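Local coordinates for protein indole-3-acetic acid-amido synthetase GH3.15 (Arabidopsis thaliana, PDB 6E1Q) that conjugates glutamine and possibly cysteine to the auxin precursor indole-3-butyric acid in an ATP-dependent adenylating reaction, and also modifies the herbicide 4-(2,4-dichlorophenoxy)butanoate, at residues A294-S299 / P320-F325; A213-P218 / R289-A294; P127-H132 / F337-K342. All blocks are in the same frame, centred on the assembly; numbering follows the deposited sequence.

In the fold
Interactions 1 and 2 share Ala294, their centres are about 9 Å apart, and both touch one bound (2,4-dichlorophenoxy)acetic acid. Strand 212-217 pairs beside strand 297-298, and Glu298 N lies 2.8 Å from Leu215 O, probably as a hydrogen bond. Interaction 3 lies about 9 Å from interaction 1, centre to centre. There helix 112-132 and the 337-342 loop pack against strand 321-327: Leu129 CD2 is 3.4 Å from Ser324 OG. Interactions 2 and 3 have centres about 16 Å apart, yet Arg214 NH1 and Leu129 CD1 come within 3.7 Å. Glu298 and Arg214 meet the same ligand from neighbouring strands, and helix 112-132 touches interactions 1 and 2 through Leu129.

Interaction 1. Residues A294-S299 / P320-F325. With CFA ((2,4-dichlorophenoxy)acetic acid), chain C; CFA ((2,4-dichlorophenoxy)acetic acid), chain D.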
loop_
_atom_site.group_PDB
_atom_site.type_symbol
_atom_site.label_atom_id
_atom_site.label_comp_id
_atom_site.label_asym_id
_atom_site.label_seq_id
_atom_site.Cartn_x
_atom_site.Cartn_y
_atom_site.Cartn_z
ATOM N N ALA A 294 1.767 -1.575 22.470
ATOM C CA ALA A 294 1.896 -2.029 21.090
ATOM C C ALA A 294 3.302 -2.565 20.858
ATOM O O ALA A 294 4.282 -2.054 21.408
ATOM C CB ALA A 294 1.587 -0.901 20.093
ATOM N N LYS A 295 3.395 -3.605 20.035
ATOM C CA LYS A 295 4.658 -4.276 19.777
ATOM C C LYS A 295 5.197 -4.028 18.373
ATOM O O LYS A 295 6.375 -4.292 18.127
ATOM C CB LYS A 295 4.505 -5.788 20.002
ATOM C CG LYS A 295 4.089 -6.152 21.425
ATOM C CD LYS A 295 5.078 -5.577 22.427
ATOM C CE LYS A 295 4.646 -5.852 23.860
ATOM N NZ LYS A 295 5.441 -5.015 24.806
ATOM N N CYS A 296 4.384 -3.521 17.455
ATOM C CA CYS A 296 4.879 -3.209 16.124
ATOM C C CYS A 296 3.831 -2.362 15.417
ATOM O O CYS A 296 2.684 -2.256 15.855
ATOM C CB CYS A 296 5.185 -4.480 15.318
ATOM S SG CYS A 296 3.715 -5.398 14.879
ATOM N N ILE A 297 4.258 -1.753 14.320
ATOM C CA ILE A 297 3.417 -0.930 13.474
ATOM C C ILE A 297 3.475 -1.545 12.091
ATOM O O ILE A 297 4.527 -1.512 11.444
ATOM C CB ILE A 297 3.881 0.526 13.442
ATOM C CG1 ILE A 297 3.746 1.150 14.828
ATOM C CG2 ILE A 297 3.107 1.288 12.347
ATOM C CD1 ILE A 297 4.537 2.419 14.984
ATOM N N GLU A 298 2.346 -2.083 11.636
ATOM C CA GLU A 298 2.271 -2.891 10.427
ATOM C C GLU A 298 1.636 -2.063 9.321
ATOM O O GLU A 298 0.510 -1.572 9.480
ATOM C CB GLU A 298 1.461 -4.167 10.689
ATOM C CG GLU A 298 1.140 -4.966 9.425
ATOM C CD GLU A 298 2.339 -5.760 8.894
ATOM O OE1 GLU A 298 3.129 -6.279 9.708
ATOM O OE2 GLU A 298 2.501 -5.849 7.659
ATOM N N SER A 299 2.358 -1.896 8.208
ATOM C CA SER A 299 1.830 -1.216 7.024
ATOM C C SER A 299 2.801 -1.408 5.872
ATOM O O SER A 299 3.941 -1.838 6.060
ATOM C CB SER A 299 1.629 0.284 7.268
ATOM O OG SER A 299 2.901 0.932 7.370
ATOM N N PRO A 320 8.966 -1.210 16.133
ATOM C CA PRO A 320 9.469 -1.587 14.811
ATOM C C PRO A 320 8.373 -1.447 13.765
ATOM O O PRO A 320 7.213 -1.796 13.997
ATOM C CB PRO A 320 9.919 -3.043 14.997
ATOM C CG PRO A 320 9.187 -3.532 16.188
ATOM C CD PRO A 320 8.954 -2.347 17.076
ATOM N N LEU A 321 8.739 -0.868 12.629
ATOM C CA LEU A 321 7.830 -0.815 11.492
ATOM C C LEU A 321 7.943 -2.130 10.744
ATOM O O LEU A 321 9.035 -2.493 10.284
ATOM C CB LEU A 321 8.167 0.355 10.575
ATOM C CG LEU A 321 8.446 1.700 11.244
ATOM C CD1 LEU A 321 8.721 2.735 10.174
ATOM C CD2 LEU A 321 7.275 2.120 12.130
ATOM N N THR A 322 6.839 -2.859 10.642
ATOM C CA THR A 322 6.862 -4.144 9.961
ATOM C C THR A 322 6.019 -4.089 8.694
ATOM O O THR A 322 5.033 -3.357 8.610
ATOM C CB THR A 322 6.372 -5.279 10.875
ATOM O OG1 THR A 322 5.026 -5.020 11.304
ATOM C CG2 THR A 322 7.271 -5.394 12.095
ATOM N N SER A 323 6.434 -4.865 7.696
ATOM C CA SER A 323 5.679 -5.047 6.460
ATOM C C SER A 323 5.714 -6.549 6.191
ATOM O O SER A 323 6.721 -7.091 5.721
ATOM C CB SER A 323 6.267 -4.227 5.311
ATOM O OG SER A 323 5.547 -4.443 4.105
ATOM N N SER A 324 4.613 -7.217 6.504
ATOM C CA SER A 324 4.583 -8.672 6.539
ATOM C C SER A 324 4.092 -9.311 5.250
ATOM O O SER A 324 4.348 -10.502 5.039
ATOM C CB SER A 324 3.677 -9.144 7.677
ATOM O OG SER A 324 4.222 -8.761 8.916
ATOM N N PHE A 325 3.368 -8.574 4.409
ATOM C CA PHE A 325 2.581 -9.185 3.348
ATOM C C PHE A 325 2.832 -8.511 2.014
ATOM O O PHE A 325 2.877 -7.281 1.928
ATOM C CB PHE A 325 1.084 -9.117 3.649
ATOM C CG PHE A 325 0.722 -9.481 5.067
ATOM C CD1 PHE A 325 0.564 -10.811 5.434
ATOM C CD2 PHE A 325 0.499 -8.492 6.017
ATOM C CE1 PHE A 325 0.211 -11.155 6.732
ATOM C CE2 PHE A 325 0.146 -8.829 7.317
ATOM C CZ PHE A 325 0.001 -10.163 7.673
HETATM C C1 CFA C . -2.603 -5.649 10.802
HETATM C C2 CFA C . -2.324 -6.442 9.527
HETATM C "C1'" CFA C . -2.886 -4.740 7.952
HETATM C "C2'" CFA C . -2.535 -3.850 6.946
HETATM C "C3'" CFA C . -3.487 -3.010 6.421
HETATM C "C4'" CFA C . -4.772 -3.055 6.896
HETATM C "C5'" CFA C . -5.141 -3.932 7.887
HETATM CL CL3 CFA C . -0.880 -3.738 6.289
HETATM C "C6'" CFA C . -4.194 -4.778 8.410
HETATM O O1 CFA C . -3.367 -6.120 11.683
HETATM O O2 CFA C . -2.086 -4.518 10.952
HETATM O "O1'" CFA C . -1.918 -5.596 8.488
HETATM CL CL4 CFA C . -5.967 -1.958 6.203
HETATM C C1 CFA D . -2.595 -8.115 1.725
HETATM C C2 CFA D . -3.153 -7.616 3.062
HETATM C "C1'" CFA D . -4.066 -8.546 5.073
HETATM C "C2'" CFA D . -5.179 -7.804 5.457
HETATM C "C3'" CFA D . -5.490 -7.671 6.805
HETATM C "C4'" CFA D . -4.696 -8.280 7.766
HETATM C "C5'" CFA D . -3.594 -9.022 7.381
HETATM CL CL3 CFA D . -6.217 -7.017 4.229
HETATM C "C6'" CFA D . -3.285 -9.157 6.040
HETATM O O1 CFA D . -2.054 -9.247 1.673
HETATM O O2 CFA D . -2.661 -7.417 0.675
HETATM O "O1'" CFA D . -3.726 -8.713 3.721
HETATM CL CL4 CFA D . -5.080 -8.124 9.505
#
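The carboxylate of Glu298 takes three hydrogen bonds from segment 320-325. OE1 accepts two of them. Thr322 OG1 donates to Glu298 OE1 at 2.8 Å, from 49° above the carboxylate plane. Ser324 OG donates to the same oxygen from the other face, on the syn side. The backbone N of Ser324 meets Glu298 OE2 at 2.8 Å and uses its syn lone pair. Donors above, below and at the far oxygen probably restrict the rotation of the carboxylate. CG stands anti to the backbone N (chi1 171°), and this places Glu298 CG 3.3 Å from the ether O1' of one (2,4-dichlorophenoxy)acetic acid. The bend at chi2 then carries the carboxylate to its donors.

Phe325 faces the second copy of this ligand. Ligand atom C6' lies over the centre of the ring, 3.6 Å above its plane. Ser324 CB covers the opposite face toward the rim.

Behind these groups, strands 297-298 and 321-327 pair in parallel. Ile297 N bonds to Pro320 O at 3.0 Å, Thr322 N to Ile297 O, and Ser299 N to Thr322 O. On the sheet face away from Glu298 and Thr322, Ile297 and Leu321 lie side by side, and Ile297 CD1 lies 4.0 Å from Leu321 CD2. Helix 309-316 covers Leu321 and completes the beta-alpha-beta unit that joins the two strands. Farther along, Ser323 OG bonds to the hydroxyl of Tyr348, a residue that binds ATP.

Phe325 itself binds both substrate and ATP, so the contact lies within the active site. Two hydroxyls and an N-H hold the Glu298 carboxylate oriented, while its aliphatic CG is left to border the ligand ether.

Interaction 2. Residues A213-P218 / R289-A294; sequences ARLGAP and RLWPKA. With CFA ((2,4-dichlorophenoxy)acetic acid), chain C.
Leu215 turns its CG anti to the carbonyl carbon (chi1 -52°), and Trp291 does the same with its own CG (chi1 -68°). Both side chains start toward each other and cross at about a right angle. The methyl CD2 of Leu215 reaches one face of the indole, 3.6 Å above the plane and offset toward the rim. Its nearest ring atoms are Trp291 CD2 and CG, each 3.9 Å from Leu215 CD2. Leu290 CB covers the opposite face, so the indole is sandwiched between two leucines. The indole NE1 is satisfied by the carbonyl of Gly205.

Ala294 packs beside Leu215. Its CB lies 4.2 Å from Leu215 CG. Its CA makes a C-H...O contact of 3.5 Å with Ala213 O. No conventional hydrogen bond links the two segments.

The contact joins a strand of the GH3 N-terminal domain, which belongs to the ANL clan of adenylating enzymes, to the turn that follows helix 286-290. Trp291 leaves the helix and opens a type I beta turn that ends at Ala294. The turn is closed by Ala294 N bonding to Trp291 O. The chain then enters strand 297-298, which pairs with strand 212-217.

Arg214 leaves the strand away from the turn, and its guanidinium meets one (2,4-dichlorophenoxy)acetic acid. The side chain bends at chi3, and the ligand carboxylate lies over one face of the guanidinium. Arg214 NH2 comes within 2.8 Å of ligand O1, while NE bonds to the hydroxyl of Ser141. Next along the strand, Gly216 CA approaches ligand O2 to 3.2 Å, where a side chain would collide with that oxygen. Pro218 CG lies 3.3 Å from the ring chlorine CL4.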
loop_
_atom_site.group_PDB
_atom_site.type_symbol
_atom_site.label_atom_id
_atom_site.label_comp_id
_atom_site.label_asym_id
_atom_site.label_seq_id
_atom_site.Cartn_x
_atom_site.Cartn_y
_atom_site.Cartn_z
ATOM N N ALA A 213 -1.934 -4.499 21.075
ATOM C CA ALA A 213 -0.599 -5.049 20.906
ATOM C C ALA A 213 0.026 -4.692 19.565
ATOM O O ALA A 213 1.212 -4.952 19.367
ATOM C CB ALA A 213 -0.619 -6.580 21.066
ATOM N N ARG A 214 -0.719 -4.080 18.656
ATOM C CA ARG A 214 -0.170 -3.775 17.347
ATOM C C ARG A 214 -1.022 -2.697 16.715
ATOM O O ARG A 214 -2.239 -2.667 16.913
ATOM C CB ARG A 214 -0.121 -5.031 16.464
ATOM C CG ARG A 214 -0.208 -4.810 14.957
ATOM C CD ARG A 214 0.084 -6.125 14.201
ATOM N NE ARG A 214 -1.152 -6.826 13.850
ATOM C CZ ARG A 214 -1.229 -7.889 13.057
ATOM N NH1 ARG A 214 -0.135 -8.396 12.509
ATOM N NH2 ARG A 214 -2.407 -8.449 12.820
ATOM N N LEU A 215 -0.369 -1.814 15.970
ATOM C CA LEU A 215 -1.037 -0.802 15.168
ATOM C C LEU A 215 -0.912 -1.189 13.703
ATOM O O LEU A 215 0.159 -1.611 13.259
ATOM C CB LEU A 215 -0.411 0.574 15.390
ATOM C CG LEU A 215 -0.265 1.082 16.835
ATOM C CD1 LEU A 215 0.486 2.406 16.832
ATOM C CD2 LEU A 215 -1.625 1.237 17.523
ATOM N N GLY A 216 -2.003 -1.050 12.960
ATOM C CA GLY A 216 -2.009 -1.399 11.552
ATOM C C GLY A 216 -2.761 -0.375 10.732
ATOM O O GLY A 216 -3.690 0.286 11.209
ATOM N N ALA A 217 -2.343 -0.261 9.481
ATOM C CA ALA A 217 -3.015 0.552 8.480
ATOM C C ALA A 217 -2.525 0.091 7.124
ATOM O O ALA A 217 -1.495 -0.583 7.032
ATOM C CB ALA A 217 -2.732 2.048 8.689
ATOM N N PRO A 218 -3.229 0.437 6.049
ATOM C CA PRO A 218 -2.744 0.004 4.727
ATOM C C PRO A 218 -1.322 0.465 4.420
ATOM O O PRO A 218 -0.477 -0.358 4.036
ATOM C CB PRO A 218 -3.775 0.609 3.761
ATOM C CG PRO A 218 -5.016 0.811 4.601
ATOM C CD PRO A 218 -4.513 1.169 5.971
ATOM N N ARG A 289 3.602 6.310 22.933
ATOM C CA ARG A 289 3.099 6.869 24.182
ATOM C C ARG A 289 1.592 6.679 24.303
ATOM O O ARG A 289 1.084 6.436 25.400
ATOM C CB ARG A 289 3.495 8.343 24.296
ATOM C CG ARG A 289 5.000 8.484 24.371
ATOM C CD ARG A 289 5.453 9.863 24.740
ATOM N NE ARG A 289 5.424 10.785 23.611
ATOM C CZ ARG A 289 4.548 11.780 23.490
ATOM N NH1 ARG A 289 3.617 11.967 24.425
ATOM N NH2 ARG A 289 4.605 12.590 22.437
ATOM N N LEU A 290 0.866 6.754 23.184
ATOM C CA LEU A 290 -0.573 6.531 23.223
ATOM C C LEU A 290 -0.915 5.046 23.334
ATOM O O LEU A 290 -1.886 4.677 24.009
ATOM C CB LEU A 290 -1.222 7.135 21.982
ATOM C CG LEU A 290 -1.236 8.667 21.956
ATOM C CD1 LEU A 290 -1.999 9.166 20.753
ATOM C CD2 LEU A 290 -1.868 9.225 23.230
ATOM N N TRP A 291 -0.127 4.176 22.695
ATOM C CA TRP A 291 -0.342 2.734 22.747
ATOM C C TRP A 291 0.933 2.077 23.276
ATOM O O TRP A 291 1.691 1.452 22.521
ATOM C CB TRP A 291 -0.801 2.224 21.379
ATOM C CG TRP A 291 -2.182 2.748 21.076
ATOM C CD1 TRP A 291 -3.363 2.294 21.622
ATOM C CD2 TRP A 291 -2.534 3.853 20.229
ATOM N NE1 TRP A 291 -4.414 3.038 21.155
ATOM C CE2 TRP A 291 -3.938 4.002 20.302
ATOM C CE3 TRP A 291 -1.804 4.732 19.416
ATOM C CZ2 TRP A 291 -4.629 4.989 19.581
ATOM C CZ3 TRP A 291 -2.489 5.712 18.704
ATOM C CH2 TRP A 291 -3.888 5.838 18.793
ATOM N N PRO A 292 1.190 2.195 24.586
ATOM C CA PRO A 292 2.478 1.745 25.147
ATOM C C PRO A 292 2.645 0.236 25.202
ATOM O O PRO A 292 3.773 -0.237 25.409
ATOM C CB PRO A 292 2.474 2.355 26.554
ATOM C CG PRO A 292 1.018 2.441 26.902
ATOM C CD PRO A 292 0.334 2.829 25.607
ATOM N N LYS A 293 1.583 -0.539 25.009
ATOM C CA LYS A 293 1.723 -1.983 24.899
ATOM C C LYS A 293 1.796 -2.471 23.455
ATOM O O LYS A 293 1.898 -3.684 23.231
ATOM C CB LYS A 293 0.583 -2.673 25.642
ATOM C CG LYS A 293 0.677 -2.456 27.145
ATOM C CD LYS A 293 -0.582 -2.899 27.862
ATOM C CE LYS A 293 -0.332 -3.120 29.348
ATOM N NZ LYS A 293 -1.198 -4.221 29.848
ATOM N N ALA A 294 1.767 -1.575 22.470
ATOM C CA ALA A 294 1.896 -2.029 21.090
ATOM C C ALA A 294 3.302 -2.565 20.858
ATOM O O ALA A 294 4.282 -2.054 21.408
ATOM C CB ALA A 294 1.587 -0.901 20.093
HETATM C C1 CFA C . -2.603 -5.649 10.802
HETATM C C2 CFA C . -2.324 -6.442 9.527
HETATM C "C1'" CFA C . -2.886 -4.740 7.952
HETATM C "C2'" CFA C . -2.535 -3.850 6.946
HETATM C "C3'" CFA C . -3.487 -3.010 6.421
HETATM C "C4'" CFA C . -4.772 -3.055 6.896
HETATM C "C5'" CFA C . -5.141 -3.932 7.887
HETATM CL CL3 CFA C . -0.880 -3.738 6.289
HETATM C "C6'" CFA C . -4.194 -4.778 8.410
HETATM O O1 CFA C . -3.367 -6.120 11.683
HETATM O O2 CFA C . -2.086 -4.518 10.952
HETATM O "O1'" CFA C . -1.918 -5.596 8.488
HETATM CL CL4 CFA C . -5.967 -1.958 6.203
#

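Interaction 3. Residues P127-H132 / F337-K342; sequences PLLYKH and FNPLCK
His132 lies across Pro339 at about a right angle. Its CB starts toward the loop and meets Pro339 CG at 3.8 Å. Its CG stands anti to the carbonyl carbon (chi1 -76°), which lays the ring over the proline. Pro339 CD sits over one face of the imidazole, 4.0 Å from the ring centroid, as a CH-pi contact. Farther out, His132 CE1 is 3.7 Å from the carbonyl oxygen of Phe337. At ND1 a water binds at 2.7 Å. This water also donates to Asn338 OD1 and accepts from Leu340 N, so it ties the ring to the loop. With an alanine here, the water is likely to lose its partner on the helix, and Pro339 the ring that covers it.

One turn earlier, Leu128 CD1 packs 3.4 Å from Phe337 CD1. The Phe337 ring also stacks with Tyr416. Leu129 reaches Pro339 with its CD2, 3.8 Å from the proline CB, and touches Ser324 as well. Leu340 CD1 meets the backbone oxygen of His132.

Asn338 to Cys341 form a type I beta turn, closed by Cys341 N bonding to Asn338 O. The arrangement is helix-to-loop packing: the C-terminal turn of helix 112-132 meets the connection between strands 332-335 and 348-350.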
loop_
_atom_site.group_PDB
_atom_site.type_symbol
_atom_site.label_atom_id
_atom_site.label_comp_id
_atom_site.label_asym_id
_atom_site.label_seq_id
_atom_site.Cartn_x
_atom_site.Cartn_y
_atom_site.Cartn_z
ATOM N N PRO A 127 1.429 -17.395 13.581
ATOM C CA PRO A 127 2.387 -17.920 14.577
ATOM C C PRO A 127 3.827 -17.516 14.310
ATOM O O PRO A 127 4.605 -17.356 15.261
ATOM C CB PRO A 127 2.202 -19.439 14.483
ATOM C CG PRO A 127 0.804 -19.611 13.974
ATOM C CD PRO A 127 0.587 -18.470 13.021
ATOM N N LEU A 128 4.212 -17.327 13.046
ATOM C CA LEU A 128 5.552 -16.822 12.780
ATOM C C LEU A 128 5.714 -15.410 13.312
ATOM O O LEU A 128 6.734 -15.087 13.931
ATOM C CB LEU A 128 5.857 -16.881 11.285
ATOM C CG LEU A 128 7.344 -16.682 10.982
ATOM C CD1 LEU A 128 7.774 -17.602 9.880
ATOM C CD2 LEU A 128 7.628 -15.228 10.614
ATOM N N LEU A 129 4.712 -14.556 13.087
ATOM C CA LEU A 129 4.745 -13.221 13.675
ATOM C C LEU A 129 4.844 -13.308 15.190
ATOM O O LEU A 129 5.705 -12.663 15.804
ATOM C CB LEU A 129 3.501 -12.425 13.261
ATOM C CG LEU A 129 3.418 -11.856 11.842
ATOM C CD1 LEU A 129 2.051 -11.175 11.588
ATOM C CD2 LEU A 129 4.584 -10.903 11.570
ATOM N N TYR A 130 3.983 -14.129 15.811
ATOM C CA TYR A 130 4.044 -14.288 17.264
ATOM C C TYR A 130 5.406 -14.790 17.701
ATOM O O TYR A 130 5.952 -14.331 18.710
ATOM C CB TYR A 130 2.959 -15.242 17.765
ATOM C CG TYR A 130 1.564 -14.856 17.361
ATOM C CD1 TYR A 130 1.205 -13.525 17.216
ATOM C CD2 TYR A 130 0.602 -15.825 17.113
ATOM C CE1 TYR A 130 -0.072 -13.176 16.840
ATOM C CE2 TYR A 130 -0.676 -15.481 16.733
ATOM C CZ TYR A 130 -1.007 -14.157 16.601
ATOM O OH TYR A 130 -2.279 -13.812 16.220
ATOM N N LYS A 131 5.976 -15.733 16.956
ATOM C CA LYS A 131 7.304 -16.207 17.314
ATOM C C LYS A 131 8.319 -15.074 17.245
ATOM O O LYS A 131 9.197 -14.956 18.105
ATOM C CB LYS A 131 7.715 -17.364 16.404
ATOM C CG LYS A 131 9.030 -18.007 16.791
ATOM C CD LYS A 131 9.408 -19.122 15.824
ATOM C CE LYS A 131 10.673 -19.843 16.268
ATOM N NZ LYS A 131 10.427 -20.664 17.484
ATOM N N HIS A 132 8.202 -14.215 16.239
ATOM C CA HIS A 132 9.202 -13.170 16.073
ATOM C C HIS A 132 8.933 -11.958 16.965
ATOM O O HIS A 132 9.872 -11.356 17.493
ATOM C CB HIS A 132 9.276 -12.768 14.601
ATOM C CG HIS A 132 10.014 -13.757 13.754
ATOM N ND1 HIS A 132 11.240 -13.487 13.188
ATOM C CD2 HIS A 132 9.715 -15.029 13.403
ATOM C CE1 HIS A 132 11.656 -14.541 12.510
ATOM N NE2 HIS A 132 10.747 -15.490 12.624
ATOM N N PHE A 337 9.531 -13.443 5.819
ATOM C CA PHE A 337 9.949 -14.370 6.853
ATOM C C PHE A 337 10.877 -13.748 7.887
ATOM O O PHE A 337 11.279 -14.449 8.822
ATOM C CB PHE A 337 10.603 -15.584 6.216
ATOM C CG PHE A 337 9.616 -16.633 5.822
ATOM C CD1 PHE A 337 9.216 -17.591 6.746
ATOM C CD2 PHE A 337 9.080 -16.664 4.547
ATOM C CE1 PHE A 337 8.305 -18.562 6.409
ATOM C CE2 PHE A 337 8.152 -17.645 4.201
ATOM C CZ PHE A 337 7.766 -18.591 5.136
ATOM N N ASN A 338 11.206 -12.460 7.772
ATOM C CA ASN A 338 12.028 -11.762 8.763
ATOM C C ASN A 338 11.368 -10.434 9.107
ATOM O O ASN A 338 11.877 -9.362 8.760
ATOM C CB ASN A 338 13.454 -11.550 8.256
ATOM C CG ASN A 338 14.363 -10.967 9.322
ATOM O OD1 ASN A 338 14.018 -10.963 10.503
ATOM N ND2 ASN A 338 15.529 -10.479 8.913
ATOM N N PRO A 339 10.243 -10.474 9.821
ATOM C CA PRO A 339 9.403 -9.265 9.937
ATOM C C PRO A 339 10.058 -8.116 10.689
ATOM O O PRO A 339 9.697 -6.961 10.447
ATOM C CB PRO A 339 8.146 -9.772 10.663
ATOM C CG PRO A 339 8.549 -11.108 11.289
ATOM C CD PRO A 339 9.611 -11.675 10.401
ATOM N N LEU A 340 11.012 -8.385 11.578
ATOM C CA LEU A 340 11.705 -7.338 12.325
ATOM C C LEU A 340 12.968 -6.830 11.632
ATOM O O LEU A 340 13.742 -6.100 12.255
ATOM C CB LEU A 340 12.049 -7.834 13.733
ATOM C CG LEU A 340 10.815 -8.069 14.620
ATOM C CD1 LEU A 340 11.219 -8.464 16.052
ATOM C CD2 LEU A 340 9.871 -6.862 14.614
ATOM N N CYS A 341 13.183 -7.182 10.362
ATOM C CA CYS A 341 14.280 -6.616 9.587
ATOM C C CYS A 341 14.171 -5.091 9.517
ATOM O O CYS A 341 13.128 -4.499 9.807
ATOM C CB CYS A 341 14.271 -7.167 8.160
ATOM S SG CYS A 341 12.786 -6.687 7.206
ATOM N N LYS A 342 15.272 -4.467 9.106
ATOM C CA LYS A 342 15.267 -3.053 8.761
ATOM C C LYS A 342 14.242 -2.800 7.662
ATOM O O LYS A 342 14.166 -3.577 6.702
ATOM C CB LYS A 342 16.647 -2.614 8.265
ATOM C CG LYS A 342 17.531 -1.936 9.283
ATOM C CD LYS A 342 18.673 -1.193 8.588
ATOM C CE LYS A 342 18.406 0.306 8.549
ATOM N NZ LYS A 342 18.236 0.865 9.921
HETATM O O HOH W 1 12.053 -11.114 12.332
#